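Local coordinates for protein putative secreted endoglycosylceramidase (Rhodococcus hoagii, PDB 6JYZ) that probably hydrolyses the glycosidic link between sugar and ceramide in galactosylceramide-type glycolipids, as an endogalactosylceramidase of glycoside hydrolase family 5, at residues A[69-74]-A[107-112]; A[81-86]-A[216-221]. All blocks are in the same frame, centred on the assembly; numbering follows the deposited sequence.

Interaction 1. Residues A[69-74]-A[107-112]; sequences TDFEAM and REAVQD
Two helices from the outer layer of the (beta/alpha)8 barrel expected of glycoside hydrolase family 5 meet here, Phe71 of helix 68-75 making van der Waals contact with Ala109 and Asp112 of helix 100-115. The backbones come nearest at Phe71 and Asp112, whose CA atoms lie 6.4 Å apart, and the two segments bury 148 Å² between them. Phe71 supplies about half of that area. Its CG stands anti to the carbonyl carbon and beside the backbone N (chi1 -65°), a torsion that sends the ring across to the second helix.

The ring is held between unlike groups on its two faces. Ala109 O lies over one face, 3.8 Å from Phe71 CZ and displaced toward the rim. On the opposite face the Met74 CE methyl, one helical turn further along the same helix as Phe71, sits 3.7 Å above the ring plane, likewise off-centre. The ring thus lies between helices 68-75 and 100-115, which come before and after strand 81-86 in the chain and are probably successive helices of the barrel's outer layer. Met74 itself also touches Trp362 and Ile118.

Contact with Ala109 extends to its methyl group, Phe71 CZ standing 4.0 Å from Ala109 CB. Asp112 takes part through its methylene: Asp112 CB comes obliquely to the ring, 3.6 Å from Phe71 CD2, while both carboxylate oxygens stay farther from the ring. The two side chains cross at about a right angle, with the ring and carboxylate planes 48° apart. Asp112 O is 3.8 Å from Phe71 CB, and this same carbonyl accepts a hydrogen bond from Asn116 ND2.

Interaction 2. Residues A[81-86]-A[216-221]; sequences VVRLNI and GYDLLN
Arg83 turns the edge of its guanidinium group toward both Asp218 and Asn221, and the acceptor oxygens of these two lie close to its plane. Its CG is anti to the backbone N (chi1 -177°) and the chain runs extended to NE, which carries the flat group from strand 81-86 to strand 214-218 and the turn after it. The grip on Asp218 is side-on and falls on a single oxygen: Arg83 NE lies 2.8 Å from Asp218 OD2, and Arg83 NH2 lies 2.9 Å from the same atom. Both nitrogens approach from one face of the carboxylate, whose plane is inclined 42° to the guanidinium, so this salt bridge is not the coplanar, two-oxygen kind. Asn221 crosses Arg83 at about a right angle, and Arg83 NH2 donates to Asn221 OD1 over 2.8 Å in a nearly straight bond (169° at the hydrogen).

Asn221 probably opens the family's Asn-Glu-Pro motif, placing the contact at the probable active-site end of the barrel. Further salt bridges tie Arg83 to Glu263 and Glu329, and Asn221 ND2 bonds to Gln126 O. A leucine at Arg83 would probably leave the buried Asp218 without its countercharge and Asn221 OD1 without this donor, with Gln126 O still holding the amide. With Asp218 OD1 close to Glu263 OE2, the positive guanidinium probably offsets a concentration of negative charge inside the barrel.

In the fold
Both contacts are buried, but at different depths: interaction 2 is centred about 6 Å from the centre of the chain and interaction 1 about 16 Å. Interaction 1 joins helix to helix outside the barrel wall by van der Waals packing round one aromatic ring, whereas interaction 2 links, on the inner side of the barrel, two strands that both flank strand 119-124, through charge and hydrogen bonds. Strand 81-86, which follows helix 68-75 in the chain, connects the two. Its Leu84 and Val82 face the helical layer, Leu84 CD2 lying 4.0 Å from Ala109 CB and Val82 CG1 4.3 Å from Phe71 CE1, while Arg83 between them enters the polar interior. The contact centres are about 15 Å apart.

Interaction 1. Residues A[69-74]-A[107-112]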
loop_
_atom_site.group_PDB
_atom_site.type_symbol
_atom_site.label_atom_id
_atom_site.label_comp_id
_atom_site.label_asym_id
_atom_site.label_seq_id
_atom_site.Cartn_x
_atom_site.Cartn_y
_atom_site.Cartn_z
ATOM N N THR A 69 -1.990 19.803 2.243
ATOM C CA THR A 69 -2.274 19.784 3.660
ATOM C C THR A 69 -2.408 18.335 4.150
ATOM O O THR A 69 -2.165 18.059 5.323
ATOM C CB THR A 69 -3.523 20.594 4.037
ATOM O OG1 THR A 69 -4.743 19.988 3.571
ATOM C CG2 THR A 69 -3.422 22.042 3.566
ATOM N N ASP A 70 -2.865 17.405 3.304
ATOM C CA ASP A 70 -2.947 16.008 3.732
ATOM C C ASP A 70 -1.550 15.466 3.982
ATOM O O ASP A 70 -1.337 14.748 4.948
ATOM C CB ASP A 70 -3.558 15.160 2.613
ATOM C CG ASP A 70 -5.018 15.407 2.488
ATOM O OD1 ASP A 70 -5.744 14.671 3.245
ATOM O OD2 ASP A 70 -5.431 16.279 1.661
ATOM N N PHE A 71 -0.591 15.799 3.106
ATOM C CA PHE A 71 0.773 15.306 3.275
ATOM C C PHE A 71 1.434 15.967 4.489
ATOM O O PHE A 71 2.228 15.325 5.191
ATOM C CB PHE A 71 1.570 15.525 1.990
ATOM C CG PHE A 71 0.999 14.691 0.853
ATOM C CD1 PHE A 71 1.305 13.335 0.803
ATOM C CD2 PHE A 71 0.146 15.213 -0.110
ATOM C CE1 PHE A 71 0.749 12.534 -0.201
ATOM C CE2 PHE A 71 -0.421 14.411 -1.111
ATOM C CZ PHE A 71 -0.115 13.059 -1.127
ATOM N N GLU A 72 1.094 17.236 4.808
ATOM C CA GLU A 72 1.610 17.844 6.036
ATOM C C GLU A 72 1.050 17.081 7.225
ATOM O O GLU A 72 1.778 16.824 8.202
ATOM C CB GLU A 72 1.169 19.324 6.053
ATOM C CG GLU A 72 1.836 20.110 4.928
ATOM C CD GLU A 72 1.205 21.494 4.635
ATOM O OE1 GLU A 72 0.278 21.866 5.389
ATOM O OE2 GLU A 72 1.697 22.165 3.709
ATOM N N ALA A 73 -0.227 16.695 7.212
ATOM C CA ALA A 73 -0.817 15.951 8.290
ATOM C C ALA A 73 -0.171 14.575 8.442
ATOM O O ALA A 73 -0.031 14.047 9.561
ATOM C CB ALA A 73 -2.313 15.867 8.157
ATOM N N MET A 74 0.153 13.911 7.308
ATOM C CA MET A 74 0.825 12.593 7.390
ATOM C C MET A 74 2.183 12.756 8.041
ATOM O O MET A 74 2.556 11.906 8.882
ATOM C CB MET A 74 1.041 12.040 5.981
ATOM C CG MET A 74 -0.307 11.645 5.356
ATOM S SD MET A 74 -0.029 11.214 3.561
ATOM C CE MET A 74 -1.539 11.901 2.882
ATOM N N ARG A 107 1.930 13.529 -10.146
ATOM C CA ARG A 107 3.193 14.201 -9.921
ATOM C C ARG A 107 3.028 15.269 -8.859
ATOM O O ARG A 107 3.955 15.396 -8.019
ATOM C CB ARG A 107 3.669 14.825 -11.245
ATOM C CG ARG A 107 5.054 15.458 -11.103
ATOM C CD ARG A 107 5.598 15.974 -12.437
ATOM N NE ARG A 107 5.933 14.833 -13.314
ATOM C CZ ARG A 107 5.317 14.475 -14.428
ATOM N NH1 ARG A 107 4.226 15.100 -14.825
ATOM N NH2 ARG A 107 5.744 13.364 -15.025
ATOM N N GLU A 108 1.935 15.958 -8.799
ATOM C CA GLU A 108 1.702 16.910 -7.717
ATOM C C GLU A 108 1.660 16.213 -6.372
ATOM O O GLU A 108 2.218 16.733 -5.398
ATOM C CB GLU A 108 0.411 17.696 -8.004
ATOM C CG GLU A 108 0.073 18.718 -6.918
ATOM C CD GLU A 108 -1.307 19.268 -7.217
ATOM O OE1 GLU A 108 -2.311 18.538 -7.218
ATOM O OE2 GLU A 108 -1.347 20.435 -7.593
ATOM N N ALA A 109 0.988 15.052 -6.276
ATOM C CA ALA A 109 0.994 14.300 -5.021
ATOM C C ALA A 109 2.393 13.827 -4.670
ATOM O O ALA A 109 2.777 13.897 -3.459
ATOM C CB ALA A 109 0.042 13.106 -5.162
ATOM N N VAL A 110 3.195 13.373 -5.605
ATOM C CA VAL A 110 4.547 12.948 -5.331
ATOM C C VAL A 110 5.337 14.121 -4.789
ATOM O O VAL A 110 6.155 13.962 -3.864
ATOM C CB VAL A 110 5.210 12.369 -6.580
ATOM C CG1 VAL A 110 6.694 12.140 -6.409
ATOM C CG2 VAL A 110 4.554 11.020 -6.947
ATOM N N GLN A 111 5.185 15.313 -5.398
ATOM C CA GLN A 111 5.967 16.480 -4.972
ATOM C C GLN A 111 5.465 16.977 -3.625
ATOM O O GLN A 111 6.322 17.312 -2.778
ATOM C CB GLN A 111 5.801 17.589 -6.042
ATOM C CG GLN A 111 6.754 18.777 -5.734
ATOM C CD GLN A 111 8.216 18.369 -5.823
ATOM O OE1 GLN A 111 8.712 17.746 -6.754
ATOM N NE2 GLN A 111 8.970 18.678 -4.789
ATOM N N ASP A 112 4.194 16.999 -3.352
ATOM C CA ASP A 112 3.708 17.390 -2.042
ATOM C C ASP A 112 4.170 16.418 -0.970
ATOM O O ASP A 112 4.579 16.836 0.148
ATOM C CB ASP A 112 2.188 17.444 -2.026
ATOM C CG ASP A 112 1.578 18.624 -2.808
ATOM O OD1 ASP A 112 2.307 19.663 -3.016
ATOM O OD2 ASP A 112 0.373 18.524 -3.130
#

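Interaction 2. Residues A[81-86]-A[216-221]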
loop_
_atom_site.group_PDB
_atom_site.type_symbol
_atom_site.label_atom_id
_atom_site.label_comp_id
_atom_site.label_asym_id
_atom_site.label_seq_id
_atom_site.Cartn_x
_atom_site.Cartn_y
_atom_site.Cartn_z
ATOM N N VAL A 81 6.275 7.446 4.112
ATOM C CA VAL A 81 5.892 6.863 2.819
ATOM C C VAL A 81 4.384 7.002 2.712
ATOM O O VAL A 81 3.643 7.043 3.676
ATOM C CB VAL A 81 6.317 5.369 2.722
ATOM C CG1 VAL A 81 5.465 4.453 3.598
ATOM C CG2 VAL A 81 6.310 4.873 1.283
ATOM N N VAL A 82 3.954 7.035 1.454
ATOM C CA VAL A 82 2.538 6.921 1.108
ATOM C C VAL A 82 2.406 5.863 0.007
ATOM O O VAL A 82 3.237 5.792 -0.898
ATOM C CB VAL A 82 1.990 8.259 0.604
ATOM C CG1 VAL A 82 2.777 8.813 -0.541
ATOM C CG2 VAL A 82 0.557 8.153 0.144
ATOM N N ARG A 83 1.401 5.017 0.152
ATOM C CA ARG A 83 0.994 4.124 -0.939
ATOM C C ARG A 83 -0.158 4.841 -1.642
ATOM O O ARG A 83 -1.261 4.936 -1.136
ATOM C CB ARG A 83 0.645 2.736 -0.392
ATOM C CG ARG A 83 0.298 1.761 -1.544
ATOM C CD ARG A 83 0.242 0.348 -0.987
ATOM N NE ARG A 83 -0.172 -0.657 -1.967
ATOM C CZ ARG A 83 -1.343 -1.296 -1.972
ATOM N NH1 ARG A 83 -2.376 -0.919 -1.222
ATOM N NH2 ARG A 83 -1.442 -2.368 -2.789
ATOM N N LEU A 84 0.190 5.400 -2.810
ATOM C CA LEU A 84 -0.743 6.245 -3.557
ATOM C C LEU A 84 -1.560 5.353 -4.494
ATOM O O LEU A 84 -0.996 4.760 -5.430
ATOM C CB LEU A 84 0.082 7.306 -4.299
ATOM C CG LEU A 84 -0.778 8.396 -4.930
ATOM C CD1 LEU A 84 -1.382 9.343 -3.881
ATOM C CD2 LEU A 84 0.086 9.180 -5.893
ATOM N N ASN A 85 -2.835 5.216 -4.176
ATOM C CA ASN A 85 -3.682 4.266 -4.917
ATOM C C ASN A 85 -4.181 4.960 -6.185
ATOM O O ASN A 85 -5.080 5.819 -6.094
ATOM C CB ASN A 85 -4.858 3.857 -4.020
ATOM C CG ASN A 85 -4.505 3.514 -2.582
ATOM O OD1 ASN A 85 -5.152 4.067 -1.669
ATOM N ND2 ASN A 85 -3.563 2.611 -2.344
ATOM N N ILE A 86 -3.645 4.546 -7.308
ATOM C CA ILE A 86 -3.990 5.152 -8.600
ATOM C C ILE A 86 -4.728 4.143 -9.465
ATOM O O ILE A 86 -4.776 2.945 -9.151
ATOM C CB ILE A 86 -2.754 5.689 -9.313
ATOM C CG1 ILE A 86 -1.777 4.589 -9.691
ATOM C CG2 ILE A 86 -2.050 6.783 -8.460
ATOM C CD1 ILE A 86 -0.612 5.030 -10.590
ATOM N N GLY A 216 8.977 3.206 -6.030
ATOM C CA GLY A 216 8.770 2.227 -7.068
ATOM C C GLY A 216 7.289 1.931 -7.204
ATOM O O GLY A 216 6.438 2.764 -6.874
ATOM N N TYR A 217 7.069 0.718 -7.740
ATOM C CA TYR A 217 5.819 0.464 -8.447
ATOM C C TYR A 217 5.192 -0.796 -7.858
ATOM O O TYR A 217 5.822 -1.870 -7.952
ATOM C CB TYR A 217 6.119 0.178 -9.926
ATOM C CG TYR A 217 7.150 1.097 -10.528
ATOM C CD1 TYR A 217 6.907 2.426 -10.705
ATOM C CD2 TYR A 217 8.371 0.552 -10.876
ATOM C CE1 TYR A 217 7.935 3.268 -11.278
ATOM C CE2 TYR A 217 9.377 1.318 -11.426
ATOM C CZ TYR A 217 9.105 2.656 -11.647
ATOM O OH TYR A 217 10.122 3.418 -12.219
ATOM N N ASP A 218 4.005 -0.687 -7.286
ATOM C CA ASP A 218 3.237 -1.845 -6.802
ATOM C C ASP A 218 2.368 -2.248 -7.995
ATOM O O ASP A 218 1.377 -1.585 -8.336
ATOM C CB ASP A 218 2.477 -1.443 -5.522
ATOM C CG ASP A 218 1.794 -2.590 -4.794
ATOM O OD1 ASP A 218 1.638 -3.716 -5.350
ATOM O OD2 ASP A 218 1.371 -2.315 -3.667
ATOM N N LEU A 219 2.802 -3.344 -8.656
ATOM C CA LEU A 219 2.367 -3.612 -10.014
ATOM C C LEU A 219 0.877 -3.817 -10.188
ATOM O O LEU A 219 0.295 -3.365 -11.168
ATOM C CB LEU A 219 3.121 -4.818 -10.561
ATOM C CG LEU A 219 4.631 -4.625 -10.617
ATOM C CD1 LEU A 219 5.278 -5.947 -11.112
ATOM C CD2 LEU A 219 5.001 -3.481 -11.566
ATOM N N LEU A 220 0.248 -4.505 -9.221
ATOM C CA LEU A 220 -1.215 -4.590 -9.232
ATOM C C LEU A 220 -1.672 -4.921 -7.827
ATOM O O LEU A 220 -1.177 -5.934 -7.231
ATOM C CB LEU A 220 -1.701 -5.660 -10.213
ATOM C CG LEU A 220 -3.219 -5.785 -10.379
ATOM C CD1 LEU A 220 -3.831 -4.482 -10.873
ATOM C CD2 LEU A 220 -3.521 -6.920 -11.321
ATOM N N ASN A 221 -2.591 -4.148 -7.297
ATOM C CA ASN A 221 -3.085 -4.438 -5.946
ATOM C C ASN A 221 -3.883 -5.730 -5.963
ATOM O O ASN A 221 -4.715 -5.941 -6.883
ATOM C CB ASN A 221 -4.055 -3.336 -5.550
ATOM C CG ASN A 221 -4.647 -3.615 -4.183
ATOM O OD1 ASN A 221 -3.904 -3.636 -3.188
ATOM N ND2 ASN A 221 -5.944 -3.787 -4.085
#